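Side-chain contacts in lumazine protein (Photobacterium kishitanii, PDB 3A35), which acts as an antenna protein that shifts the bioluminescence emission of bacterial luciferase to shorter wavelength: residues Asn158-Lys161 against Asn162-Ile165; Glu148-Asp152 against Asp153-Ile157; Ile111-Glu115 against Asp116-Val120. All coordinates share one frame; numbering follows the deposited sequence.

Overall arrangement
All three contacts are local and belong to the C-terminal of two similar six-stranded antiparallel barrels; the riboflavin pocket is lined by residues drawn from 41 to 102 of the sequence. Contacts 2 and 3 each close a beta hairpin, and the second strand of one lies beside the second strand of the other, joined by the backbone hydrogen bond from Ile157 N to Val120 O. Contact 1 follows contact 2 along strand 154-160 and carries the chain from the end of that strand into a short helix. Contact 2 is partly buried and relies on Phe156 packing and a beta bulge. Contacts 1 and 3 are surface contacts about 8 Å apart between centres: contact 1 combines a turn with a lysine-serine bond, contact 3 adds a salt bridge.

Contact 1: Asn158-Lys161 against Asn162-Ile165; sequences NYPK and NLSI
Pro160 and Leu163 are the first and last residues of a type I beta turn, with Lys161 and Asn162 at its corners, that takes the chain out of strand 154-160 of the C-terminal barrel and into the short helix 163-166. The backbone bond of the turn runs from Leu163 N to Pro160 O at 3.1 Å, with an N-H...O angle of 152°.

The apolar part is carried by one methyl of Leu163. With CG placed beside the backbone N (chi1 -67°) and the chain straight beyond it, CD1 reaches back over the start of the turn. It lies 3.8 Å from Tyr159 CD1, the two side chains crossing at about a right angle, and 3.9 Å from Pro160 CD. One branch thus bridges the aromatic ring and the proline ring. The amide of Asn162 lies against the same proline, its ND2 3.8 Å from Pro160 CB. That is packing on a ring carbon, in an exposed setting.

Tyr159 itself is buried: its ring meets His145 edge-to-face and packs on Val120 and Val143 of the flanking strands. Its side chain is about 12 Å from the side chain of Ile102, a riboflavin-binding residue.

The polar side-chain contact joins Lys161 to Ser164. Lys161 leaves with CG anti to N, then bends at each of its next three torsions, which curls the ammonium group round to the serine hydroxyl. A long, weak ion pair with Glu113 adds a second, acidic neighbour to that group. At the end of the curl, Lys161 NZ donates to Ser164 OG at 2.9 Å.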
loop_
_atom_site.group_PDB
_atom_site.type_symbol
_atom_site.label_atom_id
_atom_site.label_comp_id
_atom_site.label_asym_id
_atom_site.label_seq_id
_atom_site.Cartn_x
_atom_site.Cartn_y
_atom_site.Cartn_z
ATOM N N ASN A 158 -4.957 -11.472 -9.634
ATOM C CA ASN A 158 -4.008 -12.472 -10.065
ATOM C C ASN A 158 -2.772 -11.699 -10.545
ATOM O O ASN A 158 -2.743 -11.102 -11.658
ATOM C CB ASN A 158 -4.681 -13.274 -11.213
ATOM C CG ASN A 158 -3.790 -14.301 -11.755
ATOM O OD1 ASN A 158 -2.629 -14.340 -11.515
ATOM N ND2 ASN A 158 -4.397 -15.209 -12.556
ATOM N N TYR A 159 -1.805 -11.624 -9.635
ATOM C CA TYR A 159 -0.591 -10.858 -9.866
ATOM C C TYR A 159 0.504 -11.691 -10.541
ATOM O O TYR A 159 0.590 -12.875 -10.227
ATOM C CB TYR A 159 -0.012 -10.373 -8.531
ATOM C CG TYR A 159 -0.883 -9.388 -7.757
ATOM C CD1 TYR A 159 -0.955 -8.016 -8.176
ATOM C CD2 TYR A 159 -1.575 -9.824 -6.667
ATOM C CE1 TYR A 159 -1.723 -7.116 -7.442
ATOM C CE2 TYR A 159 -2.342 -8.935 -5.865
ATOM C CZ TYR A 159 -2.412 -7.613 -6.309
ATOM O OH TYR A 159 -3.258 -6.830 -5.496
ATOM N N PRO A 160 1.378 -11.068 -11.318
ATOM C CA PRO A 160 2.559 -11.814 -11.747
ATOM C C PRO A 160 3.390 -12.076 -10.490
ATOM O O PRO A 160 3.584 -11.163 -9.676
ATOM C CB PRO A 160 3.308 -10.830 -12.625
ATOM C CG PRO A 160 2.679 -9.401 -12.447
ATOM C CD PRO A 160 1.400 -9.615 -11.693
ATOM N N LYS A 161 3.983 -13.285 -10.364
ATOM C CA LYS A 161 4.698 -13.674 -9.114
ATOM C C LYS A 161 5.906 -12.761 -8.764
ATOM O O LYS A 161 6.248 -12.654 -7.613
ATOM C CB LYS A 161 5.103 -15.198 -9.067
ATOM C CG LYS A 161 6.135 -15.516 -7.928
ATOM C CD LYS A 161 6.083 -16.880 -7.290
ATOM C CE LYS A 161 5.074 -16.960 -6.100
ATOM N NZ LYS A 161 5.342 -16.117 -4.867
ATOM N N ASN A 162 6.512 -12.075 -9.715
ATOM C CA ASN A 162 7.657 -11.282 -9.338
ATOM C C ASN A 162 7.294 -10.056 -8.514
ATOM O O ASN A 162 8.179 -9.456 -7.999
ATOM C CB ASN A 162 8.332 -10.755 -10.597
ATOM C CG ASN A 162 7.338 -10.453 -11.621
ATOM O OD1 ASN A 162 6.750 -9.388 -11.567
ATOM N ND2 ASN A 162 7.042 -11.446 -12.544
ATOM N N LEU A 163 6.017 -9.663 -8.501
ATOM C CA LEU A 163 5.583 -8.660 -7.491
ATOM C C LEU A 163 5.590 -9.223 -6.060
ATOM O O LEU A 163 5.430 -8.462 -5.059
ATOM C CB LEU A 163 4.184 -8.123 -7.816
ATOM C CG LEU A 163 4.052 -7.290 -9.079
ATOM C CD1 LEU A 163 2.555 -6.930 -9.085
ATOM C CD2 LEU A 163 4.888 -6.060 -9.035
ATOM N N SER A 164 5.762 -10.536 -5.937
ATOM C CA SER A 164 6.031 -11.142 -4.651
ATOM C C SER A 164 7.341 -10.612 -4.153
ATOM O O SER A 164 7.593 -10.662 -2.935
ATOM C CB SER A 164 6.183 -12.659 -4.801
ATOM O OG SER A 164 5.019 -13.311 -4.328
ATOM N N ILE A 165 8.197 -10.203 -5.098
ATOM C CA ILE A 165 9.622 -9.876 -4.822
ATOM C C ILE A 165 9.774 -8.439 -4.533
ATOM O O ILE A 165 10.293 -8.077 -3.479
ATOM C CB ILE A 165 10.606 -10.406 -5.988
ATOM C CG1 ILE A 165 10.639 -11.941 -5.977
ATOM C CG2 ILE A 165 12.048 -9.775 -5.908
ATOM C CD1 ILE A 165 11.169 -12.543 -7.354
#

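Contact 2: Glu148-Asp152 against Asp153-Ile157; sequences EEISD and DIIFI
Phe156 packs against both Glu148 and Glu149 in the hairpin made by strands 143-151 and 154-160 of the C-terminal barrel. The two glutamates both stand opposite Phe156 in the backbone pairing, a classic beta bulge. Glu148 CB sits over one face of the ring, 4.0 Å from its centroid and 22° off the normal, a CH-pi contact displaced toward the rim. Glu149 takes the edge instead: its CG lies beside the backbone N (chi1 -61°), and the extended chain beyond brings OE2 to 3.6 Å from Phe156 CE2. With CD in the ring plane at that edge, the negative carboxylate probably meets the slightly positive rim of hydrogens; its own plane is almost perpendicular to the ring.

The bulge that places both glutamates is gathered at Phe156 O. Glu148 N donates to it at 2.7 Å, while Glu149 N adds only a weak, longer bond. Phe156 N bonds back to Glu149 O.

Ile150 and Ile155 point side by side from the other face of the sheet, CG1 of the first 3.8 Å from CG2 of the second. Further out, a type II' turn from Ser151 to Ile154 closes the hairpin, with Asp152 at positive phi (54°). Tyr121, on the next strand, stacks on the Phe156 ring. At the turn Ser151 and Ile154 exchange backbone bonds both ways, Ser151 N to Ile154 O at 2.9 Å.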
loop_
_atom_site.group_PDB
_atom_site.type_symbol
_atom_site.label_atom_id
_atom_site.label_comp_id
_atom_site.label_asym_id
_atom_site.label_seq_id
_atom_site.Cartn_x
_atom_site.Cartn_y
_atom_site.Cartn_z
ATOM N N GLU A 148 -9.504 -9.702 -11.086
ATOM C CA GLU A 148 -9.732 -10.851 -11.932
ATOM C C GLU A 148 -11.190 -11.266 -11.904
ATOM O O GLU A 148 -11.821 -11.526 -12.940
ATOM C CB GLU A 148 -8.857 -11.991 -11.456
ATOM C CG GLU A 148 -8.704 -12.915 -12.523
ATOM C CD GLU A 148 -7.794 -12.386 -13.681
ATOM O OE1 GLU A 148 -7.013 -11.417 -13.609
ATOM O OE2 GLU A 148 -7.867 -13.009 -14.737
ATOM N N GLU A 149 -11.717 -11.462 -10.709
ATOM C CA GLU A 149 -13.071 -11.895 -10.443
ATOM C C GLU A 149 -13.559 -11.427 -9.063
ATOM O O GLU A 149 -12.711 -11.149 -8.163
ATOM C CB GLU A 149 -13.083 -13.416 -10.471
ATOM C CG GLU A 149 -12.683 -14.173 -11.736
ATOM C CD GLU A 149 -12.353 -15.703 -11.410
ATOM O OE1 GLU A 149 -12.938 -16.243 -10.411
ATOM O OE2 GLU A 149 -11.475 -16.331 -12.125
ATOM N N ILE A 150 -14.871 -11.237 -8.875
ATOM C CA ILE A 150 -15.457 -10.962 -7.582
ATOM C C ILE A 150 -16.487 -12.046 -7.317
ATOM O O ILE A 150 -17.349 -12.296 -8.180
ATOM C CB ILE A 150 -16.048 -9.577 -7.550
ATOM C CG1 ILE A 150 -14.974 -8.558 -7.905
ATOM C CG2 ILE A 150 -16.726 -9.298 -6.145
ATOM C CD1 ILE A 150 -15.402 -7.056 -8.043
ATOM N N SER A 151 -16.367 -12.747 -6.212
ATOM C CA SER A 151 -17.368 -13.740 -5.798
ATOM C C SER A 151 -17.802 -13.406 -4.376
ATOM O O SER A 151 -16.945 -13.367 -3.484
ATOM C CB SER A 151 -16.732 -15.127 -5.806
ATOM O OG SER A 151 -16.088 -15.366 -7.078
ATOM N N ASP A 152 -19.092 -13.128 -4.170
ATOM C CA ASP A 152 -19.671 -12.687 -2.889
ATOM C C ASP A 152 -18.833 -11.438 -2.484
ATOM O O ASP A 152 -18.824 -10.412 -3.158
ATOM C CB ASP A 152 -19.652 -13.801 -1.822
ATOM C CG ASP A 152 -20.446 -15.056 -2.243
ATOM O OD1 ASP A 152 -21.498 -14.894 -2.928
ATOM O OD2 ASP A 152 -20.001 -16.201 -1.886
ATOM N N ASP A 153 -18.184 -11.512 -1.341
ATOM C CA ASP A 153 -17.475 -10.319 -0.889
ATOM C C ASP A 153 -15.957 -10.456 -1.095
ATOM O O ASP A 153 -15.231 -9.690 -0.445
ATOM C CB ASP A 153 -17.812 -10.058 0.593
ATOM C CG ASP A 153 -17.650 -11.283 1.492
ATOM O OD1 ASP A 153 -17.213 -12.385 1.053
ATOM O OD2 ASP A 153 -17.918 -11.170 2.708
ATOM N N ILE A 154 -15.513 -11.386 -1.943
ATOM C CA ILE A 154 -14.119 -11.678 -2.119
ATOM C C ILE A 154 -13.650 -11.290 -3.469
ATOM O O ILE A 154 -14.268 -11.621 -4.493
ATOM C CB ILE A 154 -13.771 -13.064 -1.609
ATOM C CG1 ILE A 154 -13.134 -13.950 -2.559
ATOM C CG2 ILE A 154 -14.460 -13.463 -0.268
ATOM C CD1 ILE A 154 -11.799 -13.790 -2.245
ATOM N N ILE A 155 -12.626 -10.453 -3.485
ATOM C CA ILE A 155 -12.030 -10.042 -4.771
ATOM C C ILE A 155 -10.774 -10.860 -5.052
ATOM O O ILE A 155 -9.947 -11.063 -4.142
ATOM C CB ILE A 155 -11.760 -8.500 -4.829
ATOM C CG1 ILE A 155 -10.760 -8.027 -3.821
ATOM C CG2 ILE A 155 -13.047 -7.743 -4.721
ATOM C CD1 ILE A 155 -10.129 -6.739 -4.246
ATOM N N PHE A 156 -10.597 -11.388 -6.251
ATOM C CA PHE A 156 -9.499 -12.169 -6.664
ATOM C C PHE A 156 -8.636 -11.350 -7.578
ATOM O O PHE A 156 -9.064 -10.851 -8.633
ATOM C CB PHE A 156 -10.009 -13.467 -7.299
ATOM C CG PHE A 156 -9.054 -14.184 -8.108
ATOM C CD1 PHE A 156 -7.695 -14.297 -7.767
ATOM C CD2 PHE A 156 -9.504 -14.906 -9.229
ATOM C CE1 PHE A 156 -6.763 -15.025 -8.523
ATOM C CE2 PHE A 156 -8.617 -15.605 -10.017
ATOM C CZ PHE A 156 -7.232 -15.719 -9.677
ATOM N N ILE A 157 -7.389 -11.125 -7.199
ATOM C CA ILE A 157 -6.412 -10.455 -7.988
ATOM C C ILE A 157 -5.286 -11.390 -8.327
ATOM O O ILE A 157 -4.744 -12.076 -7.495
ATOM C CB ILE A 157 -5.809 -9.219 -7.264
ATOM C CG1 ILE A 157 -6.965 -8.304 -6.889
ATOM C CG2 ILE A 157 -4.908 -8.412 -8.301
ATOM C CD1 ILE A 157 -6.742 -7.547 -5.678
#

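Contact 3: Ile111-Glu115 against Asp116-Val120; sequences ITEEE and DRLKV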
loop_
_atom_site.group_PDB
_atom_site.type_symbol
_atom_site.label_atom_id
_atom_site.label_comp_id
_atom_site.label_asym_id
_atom_site.label_seq_id
_atom_site.Cartn_x
_atom_site.Cartn_y
_atom_site.Cartn_z
ATOM N N ILE A 111 -4.156 -17.000 -0.182
ATOM C CA ILE A 111 -3.115 -16.753 -1.187
ATOM C C ILE A 111 -2.785 -18.107 -1.792
ATOM O O ILE A 111 -2.623 -19.126 -1.074
ATOM C CB ILE A 111 -1.777 -16.334 -0.490
ATOM C CG1 ILE A 111 -2.049 -15.168 0.434
ATOM C CG2 ILE A 111 -0.645 -16.087 -1.498
ATOM C CD1 ILE A 111 -2.406 -14.005 -0.397
ATOM N N THR A 112 -2.551 -18.129 -3.077
ATOM C CA THR A 112 -1.983 -19.328 -3.659
ATOM C C THR A 112 -0.925 -18.872 -4.624
ATOM O O THR A 112 -1.133 -17.928 -5.413
ATOM C CB THR A 112 -3.056 -20.219 -4.276
ATOM O OG1 THR A 112 -3.464 -19.713 -5.537
ATOM C CG2 THR A 112 -4.311 -20.345 -3.340
ATOM N N GLU A 113 0.257 -19.476 -4.519
ATOM C CA GLU A 113 1.296 -19.266 -5.518
ATOM C C GLU A 113 1.327 -20.410 -6.512
ATOM O O GLU A 113 1.742 -21.505 -6.119
ATOM C CB GLU A 113 2.639 -19.219 -4.825
ATOM C CG GLU A 113 2.744 -18.109 -3.834
ATOM C CD GLU A 113 3.470 -18.564 -2.578
ATOM O OE1 GLU A 113 4.611 -19.082 -2.710
ATOM O OE2 GLU A 113 2.908 -18.418 -1.459
ATOM N N GLU A 114 0.858 -20.191 -7.753
ATOM C CA GLU A 114 0.965 -21.198 -8.850
ATOM C C GLU A 114 1.191 -20.654 -10.235
ATOM O O GLU A 114 0.651 -19.600 -10.595
ATOM C CB GLU A 114 -0.285 -22.055 -8.992
ATOM C CG GLU A 114 -1.326 -21.932 -7.925
ATOM C CD GLU A 114 -2.613 -22.544 -8.398
ATOM O OE1 GLU A 114 -3.287 -21.934 -9.295
ATOM O OE2 GLU A 114 -2.929 -23.639 -7.891
ATOM N N GLU A 115 1.920 -21.415 -11.054
ATOM C CA GLU A 115 1.969 -21.137 -12.501
ATOM C C GLU A 115 2.516 -19.759 -12.775
ATOM O O GLU A 115 2.010 -19.068 -13.694
ATOM C CB GLU A 115 0.572 -21.240 -13.134
ATOM C CG GLU A 115 0.014 -22.675 -13.247
ATOM C CD GLU A 115 0.646 -23.438 -14.427
ATOM O OE1 GLU A 115 1.495 -22.816 -15.124
ATOM O OE2 GLU A 115 0.302 -24.637 -14.647
ATOM N N ASP A 116 3.514 -19.333 -11.974
ATOM C CA ASP A 116 4.162 -17.994 -12.101
ATOM C C ASP A 116 3.285 -16.801 -11.702
ATOM O O ASP A 116 3.562 -15.672 -12.137
ATOM C CB ASP A 116 4.653 -17.697 -13.534
ATOM C CG ASP A 116 5.785 -18.637 -13.956
ATOM O OD1 ASP A 116 6.911 -18.456 -13.413
ATOM O OD2 ASP A 116 5.527 -19.544 -14.800
ATOM N N ARG A 117 2.216 -17.114 -10.991
ATOM C CA ARG A 117 1.203 -16.096 -10.553
ATOM C C ARG A 117 1.160 -16.135 -8.995
ATOM O O ARG A 117 1.379 -17.175 -8.353
ATOM C CB ARG A 117 -0.181 -16.423 -11.104
ATOM C CG ARG A 117 -0.263 -16.825 -12.615
ATOM C CD ARG A 117 0.293 -15.710 -13.469
ATOM N NE ARG A 117 -0.430 -14.406 -13.263
ATOM C CZ ARG A 117 -0.178 -13.283 -13.930
ATOM N NH1 ARG A 117 0.770 -13.263 -14.868
ATOM N NH2 ARG A 117 -0.891 -12.157 -13.728
ATOM N N LEU A 118 0.893 -14.960 -8.390
ATOM C CA LEU A 118 0.568 -14.798 -6.963
ATOM C C LEU A 118 -0.956 -14.463 -6.993
ATOM O O LEU A 118 -1.355 -13.364 -7.412
ATOM C CB LEU A 118 1.442 -13.678 -6.375
ATOM C CG LEU A 118 1.152 -13.437 -4.890
ATOM C CD1 LEU A 118 1.422 -14.604 -3.962
ATOM C CD2 LEU A 118 1.866 -12.234 -4.286
ATOM N N LYS A 119 -1.796 -15.433 -6.615
ATOM C CA LYS A 119 -3.221 -15.300 -6.616
ATOM C C LYS A 119 -3.623 -14.868 -5.220
ATOM O O LYS A 119 -3.479 -15.605 -4.274
ATOM C CB LYS A 119 -3.837 -16.655 -6.911
ATOM C CG LYS A 119 -3.498 -17.093 -8.280
ATOM C CD LYS A 119 -4.356 -18.278 -8.785
ATOM C CE LYS A 119 -3.899 -18.577 -10.209
ATOM N NZ LYS A 119 -4.658 -19.811 -10.595
ATOM N N VAL A 120 -4.211 -13.686 -5.083
ATOM C CA VAL A 120 -4.556 -13.102 -3.781
ATOM C C VAL A 120 -6.035 -12.905 -3.786
ATOM O O VAL A 120 -6.587 -12.248 -4.689
ATOM C CB VAL A 120 -3.771 -11.745 -3.617
ATOM C CG1 VAL A 120 -4.223 -11.124 -2.248
ATOM C CG2 VAL A 120 -2.233 -12.014 -3.686
#
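Lys119 NZ donates to Glu114 OE1 at 2.8 Å, a salt bridge that runs diagonally across a beta hairpin, and the oxygen is met nearly head-on. Lys119 is stretched out beyond CG, which carries its ammonium group along the sheet toward the turn, where the extended Glu114 arrives obliquely. On the way the lysine passes Thr112: OG1 rests 3.4 Å from Lys119 CB and also touches CD, so the hydroxyl lies against the aliphatic stem.

Thr112 and Lys119 are also a hydrogen-bonded backbone pair, with Thr112 N to Lys119 O at 2.9 Å and Lys119 N to Thr112 O at 2.8 Å. Toward the tip, Arg117 N bonds Glu114 O, and the return bond is weak. A type I' turn, with Glu115 and Asp116 both at positive phi, joins the two strands.

On the opposite face the contacts are apolar. Ile111 sends CG2 to Leu118 CD1, 3.5 Å away, and CD1 to Val120 CG2 at 3.8 Å; Leu118 CD1 also rests against Glu113 CG.

In the C-terminal barrel the hairpin pairs strand 104-114 with strand 117-123, whose other edge runs along strand 154-160. There Leu118 is bonded by its backbone to Tyr159, Arg117 NE is held by Asn158 OD1, and Lys119 lies on Phe156 and Asn158.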